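Local structure of cell division protein FtsX (Streptococcus pneumoniae, 6HE6) at residues 40-45 with 87-92. The protein forms, with FtsE, the ABC transporter-like FtsEX complex of cell division, its large extracellular loop interacting with the peptidoglycan hydrolase PcsB. Residues are numbered along the deposited sequence; the frame is centred on the assembly and turned at random.
Sequences HKVYDS and DAYIVE
Tyr-89 rises from strand 88-93 and lays one face of its ring against the first turn of helix 41-47, with Tyr-43 CA over that face and Tyr-43 CB at the phenol end. There the packing is tight: Tyr-43 CB comes to 3.5 Å from Tyr-89 OH and 3.8 Å from Tyr-89 CZ. The two tyrosine side chains cross at about a right angle, and Tyr-89 CE1 meets the edge of the Tyr-43 ring near its plane, 4.0 Å from Tyr-43 CD1. On the buried side Val-42 CG1 reaches Tyr-89 CD2 at 4.1 Å; that methyl stands anti to the backbone N (chi1 176°), which carries it toward the sheet.

The other side, formed by the partly exposed His-40 and Tyr-43, is looser. The near edge of the Tyr-43 ring stays on Tyr-89 while its far end runs out from the strand, and Tyr-43 CD2 sits over the rim of one His-40 face. His-40, the N-cap residue, brings ND1 to 3.8 Å from Tyr-89 OH, too far for a bond; its ND1 is instead weakly bonded to Asp-22 O.

Tyr-89 also touches Val-55 and Phe-57 of strand 52-58, Ile-16 of strand 11-16 and Leu-46 of the helix, so the contact seats the helix on the four-stranded antiparallel sheet of the FtsX extracellular domain. Across the interface the contact is purely van der Waals, but Asp-22 OD2 takes hydrogen bonds from both Tyr-89 OH and Tyr-43 N, while its OD1 takes Val-42 N. One carboxylate thus ties the phenol to the helix start, whose dipole would probably stabilise its negative charge.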
ATOM      1  N   HIS A  40       8.171  -7.926   0.725  1.00 50.27           N
ATOM      2  CA  HIS A  40       8.799  -6.645   0.388  1.00 50.39           C
ATOM      3  C   HIS A  40       9.270  -6.569  -1.054  1.00 57.27           C
ATOM      4  O   HIS A  40      10.027  -5.651  -1.416  1.00 58.93           O
ATOM      5  CB  HIS A  40       9.960  -6.332   1.344  1.00 53.81           C
ATOM      6  CG  HIS A  40       9.532  -5.632   2.594  1.00 61.64           C
ATOM      7  ND1 HIS A  40       8.220  -5.293   2.841  1.00 65.54           N
ATOM      8  CD2 HIS A  40      10.241  -5.184   3.654  1.00 64.71           C
ATOM      9  CE1 HIS A  40       8.137  -4.670   4.001  1.00 66.67           C
ATOM     10  NE2 HIS A  40       9.348  -4.597   4.519  1.00 70.33           N
ATOM     11  N   LYS A  41       8.819  -7.491  -1.908  1.00 58.94           N
ATOM     12  CA  LYS A  41       9.129  -7.407  -3.337  1.00 60.19           C
ATOM     13  C   LYS A  41       8.691  -6.070  -3.919  1.00 62.33           C
ATOM     14  O   LYS A  41       9.425  -5.434  -4.687  1.00 59.75           O
ATOM     15  CB  LYS A  41       8.437  -8.549  -4.084  1.00 68.25           C
ATOM     16  CG  LYS A  41       9.363  -9.607  -4.662  1.00 73.66           C
ATOM     17  CD  LYS A  41      10.301 -10.175  -3.621  1.00 77.75           C
ATOM     18  CE  LYS A  41      11.330 -11.111  -4.256  1.00 84.96           C
ATOM     19  NZ  LYS A  41      10.725 -12.057  -5.240  1.00 81.74           N
ATOM     20  N   VAL A  42       7.474  -5.639  -3.585  1.00 52.61           N
ATOM     21  CA  VAL A  42       6.975  -4.371  -4.107  1.00 57.05           C
ATOM     22  C   VAL A  42       7.594  -3.202  -3.359  1.00 50.62           C
ATOM     23  O   VAL A  42       8.001  -2.205  -3.977  1.00 51.04           O
ATOM     24  CB  VAL A  42       5.443  -4.330  -4.036  1.00 50.69           C
ATOM     25  CG1 VAL A  42       4.939  -2.970  -4.486  1.00 49.28           C
ATOM     26  CG2 VAL A  42       4.860  -5.463  -4.876  1.00 49.52           C
ATOM     27  N   TYR A  43       7.679  -3.308  -2.025  1.00 48.34           N
ATOM     28  CA  TYR A  43       8.311  -2.269  -1.215  1.00 49.09           C
ATOM     29  C   TYR A  43       9.686  -1.923  -1.770  1.00 52.08           C
ATOM     30  O   TYR A  43       9.985  -0.754  -2.028  1.00 57.39           O
ATOM     31  CB  TYR A  43       8.406  -2.713   0.263  1.00 50.46           C
ATOM     32  CG  TYR A  43       9.277  -1.814   1.137  1.00 53.67           C
ATOM     33  CD1 TYR A  43       8.747  -0.694   1.764  1.00 52.25           C
ATOM     34  CD2 TYR A  43      10.636  -2.074   1.310  1.00 58.44           C
ATOM     35  CE1 TYR A  43       9.549   0.136   2.547  1.00 51.89           C
ATOM     36  CE2 TYR A  43      11.434  -1.254   2.080  1.00 60.25           C
ATOM     37  CZ  TYR A  43      10.880  -0.155   2.699  1.00 58.97           C
ATOM     38  OH  TYR A  43      11.685   0.650   3.456  1.00 52.37           O
ATOM     39  N   ASP A  44      10.516  -2.937  -2.024  1.00 52.13           N
ATOM     40  CA  ASP A  44      11.908  -2.684  -2.390  1.00 49.65           C
ATOM     41  C   ASP A  44      12.030  -1.980  -3.741  1.00 52.27           C
ATOM     42  O   ASP A  44      12.864  -1.082  -3.897  1.00 55.84           O
ATOM     43  CB  ASP A  44      12.711  -3.987  -2.404  1.00 49.81           C
ATOM     44  CG  ASP A  44      12.938  -4.557  -1.027  1.00 59.53           C
ATOM     45  OD1 ASP A  44      12.832  -3.796  -0.044  1.00 61.96           O
ATOM     46  OD2 ASP A  44      13.278  -5.758  -0.937  1.00 61.36           O
ATOM     47  N   SER A  45      11.204  -2.368  -4.723  1.00 50.80           N
ATOM     48  CA  SER A  45      11.243  -1.730  -6.037  1.00 57.31           C
ATOM     49  C   SER A  45      10.857  -0.262  -5.951  1.00 58.73           C
ATOM     50  O   SER A  45      11.444   0.582  -6.636  1.00 53.66           O
ATOM     51  CB  SER A  45      10.309  -2.461  -6.997  1.00 58.45           C
ATOM     52  OG  SER A  45      10.681  -3.823  -7.102  1.00 58.72           O
ATOM     53  N   ASP A  87      -4.736  -3.453   0.165  1.00 59.42           N
ATOM     54  CA  ASP A  87      -3.488  -3.003   0.776  1.00 58.43           C
ATOM     55  C   ASP A  87      -2.768  -2.048  -0.164  1.00 62.70           C
ATOM     56  O   ASP A  87      -2.853  -2.172  -1.392  1.00 58.39           O
ATOM     57  CB  ASP A  87      -2.562  -4.183   1.087  1.00 63.39           C
ATOM     58  CG  ASP A  87      -3.077  -5.064   2.208  1.00 68.25           C
ATOM     59  OD1 ASP A  87      -4.033  -4.660   2.911  1.00 58.29           O
ATOM     60  OD2 ASP A  87      -2.503  -6.158   2.391  1.00 68.90           O
ATOM     61  N   ALA A  88      -2.030  -1.103   0.409  1.00 48.73           N
ATOM     62  CA  ALA A  88      -1.446  -0.047  -0.398  1.00 52.78           C
ATOM     63  C   ALA A  88      -0.136   0.409   0.221  1.00 52.41           C
ATOM     64  O   ALA A  88       0.083   0.274   1.426  1.00 47.70           O
ATOM     65  CB  ALA A  88      -2.410   1.143  -0.539  1.00 48.97           C
ATOM     66  N   TYR A  89       0.738   0.961  -0.621  1.00 41.52           N
ATOM     67  CA  TYR A  89       1.885   1.721  -0.146  1.00 41.42           C
ATOM     68  C   TYR A  89       1.634   3.198  -0.427  1.00 48.16           C
ATOM     69  O   TYR A  89       1.168   3.566  -1.512  1.00 49.72           O
ATOM     70  CB  TYR A  89       3.197   1.260  -0.818  1.00 46.97           C
ATOM     71  CG  TYR A  89       3.742  -0.024  -0.223  1.00 49.17           C
ATOM     72  CD1 TYR A  89       4.241  -0.056   1.076  1.00 47.30           C
ATOM     73  CD2 TYR A  89       3.740  -1.202  -0.951  1.00 41.61           C
ATOM     74  CE1 TYR A  89       4.744  -1.227   1.620  1.00 44.18           C
ATOM     75  CE2 TYR A  89       4.230  -2.381  -0.411  1.00 47.25           C
ATOM     76  CZ  TYR A  89       4.719  -2.382   0.879  1.00 44.48           C
ATOM     77  OH  TYR A  89       5.182  -3.543   1.431  1.00 51.94           O
ATOM     78  N   ILE A  90       1.934   4.036   0.550  1.00 41.83           N
ATOM     79  CA  ILE A  90       1.816   5.481   0.406  1.00 45.77           C
ATOM     80  C   ILE A  90       3.220   5.986   0.117  1.00 50.61           C
ATOM     81  O   ILE A  90       4.098   5.927   0.983  1.00 46.17           O
ATOM     82  CB  ILE A  90       1.212   6.139   1.656  1.00 52.67           C
ATOM     83  CG1 ILE A  90      -0.032   5.400   2.148  1.00 59.98           C
ATOM     84  CG2 ILE A  90       0.907   7.612   1.385  1.00 56.72           C
ATOM     85  CD1 ILE A  90      -1.270   5.543   1.261  1.00 60.15           C
ATOM     86  N   VAL A  91       3.452   6.426  -1.115  1.00 47.83           N
ATOM     87  CA  VAL A  91       4.781   6.807  -1.583  1.00 44.96           C
ATOM     88  C   VAL A  91       4.871   8.323  -1.596  1.00 53.72           C
ATOM     89  O   VAL A  91       3.958   9.000  -2.090  1.00 56.00           O
ATOM     90  CB  VAL A  91       5.067   6.231  -2.980  1.00 47.58           C
ATOM     91  CG1 VAL A  91       6.463   6.632  -3.475  1.00 54.18           C
ATOM     92  CG2 VAL A  91       4.898   4.682  -2.998  1.00 46.99           C
ATOM     93  N   GLU A  92       5.967   8.855  -1.049  1.00 46.02           N
ATOM     94  CA  GLU A  92       6.248  10.282  -1.056  1.00 51.45           C
ATOM     95  C   GLU A  92       7.344  10.565  -2.076  1.00 52.65           C
ATOM     96  O   GLU A  92       8.454  10.040  -1.951  1.00 56.67           O
ATOM     97  CB  GLU A  92       6.679  10.747   0.336  1.00 59.67           C
ATOM     98  CG  GLU A  92       7.142  12.202   0.392  1.00 69.37           C
ATOM     99  CD  GLU A  92       7.674  12.574   1.761  1.00 80.53           C
ATOM    100  OE1 GLU A  92       8.032  11.645   2.514  1.00 85.76           O
ATOM    101  OE2 GLU A  92       7.736  13.781   2.085  1.00 82.02           O
TER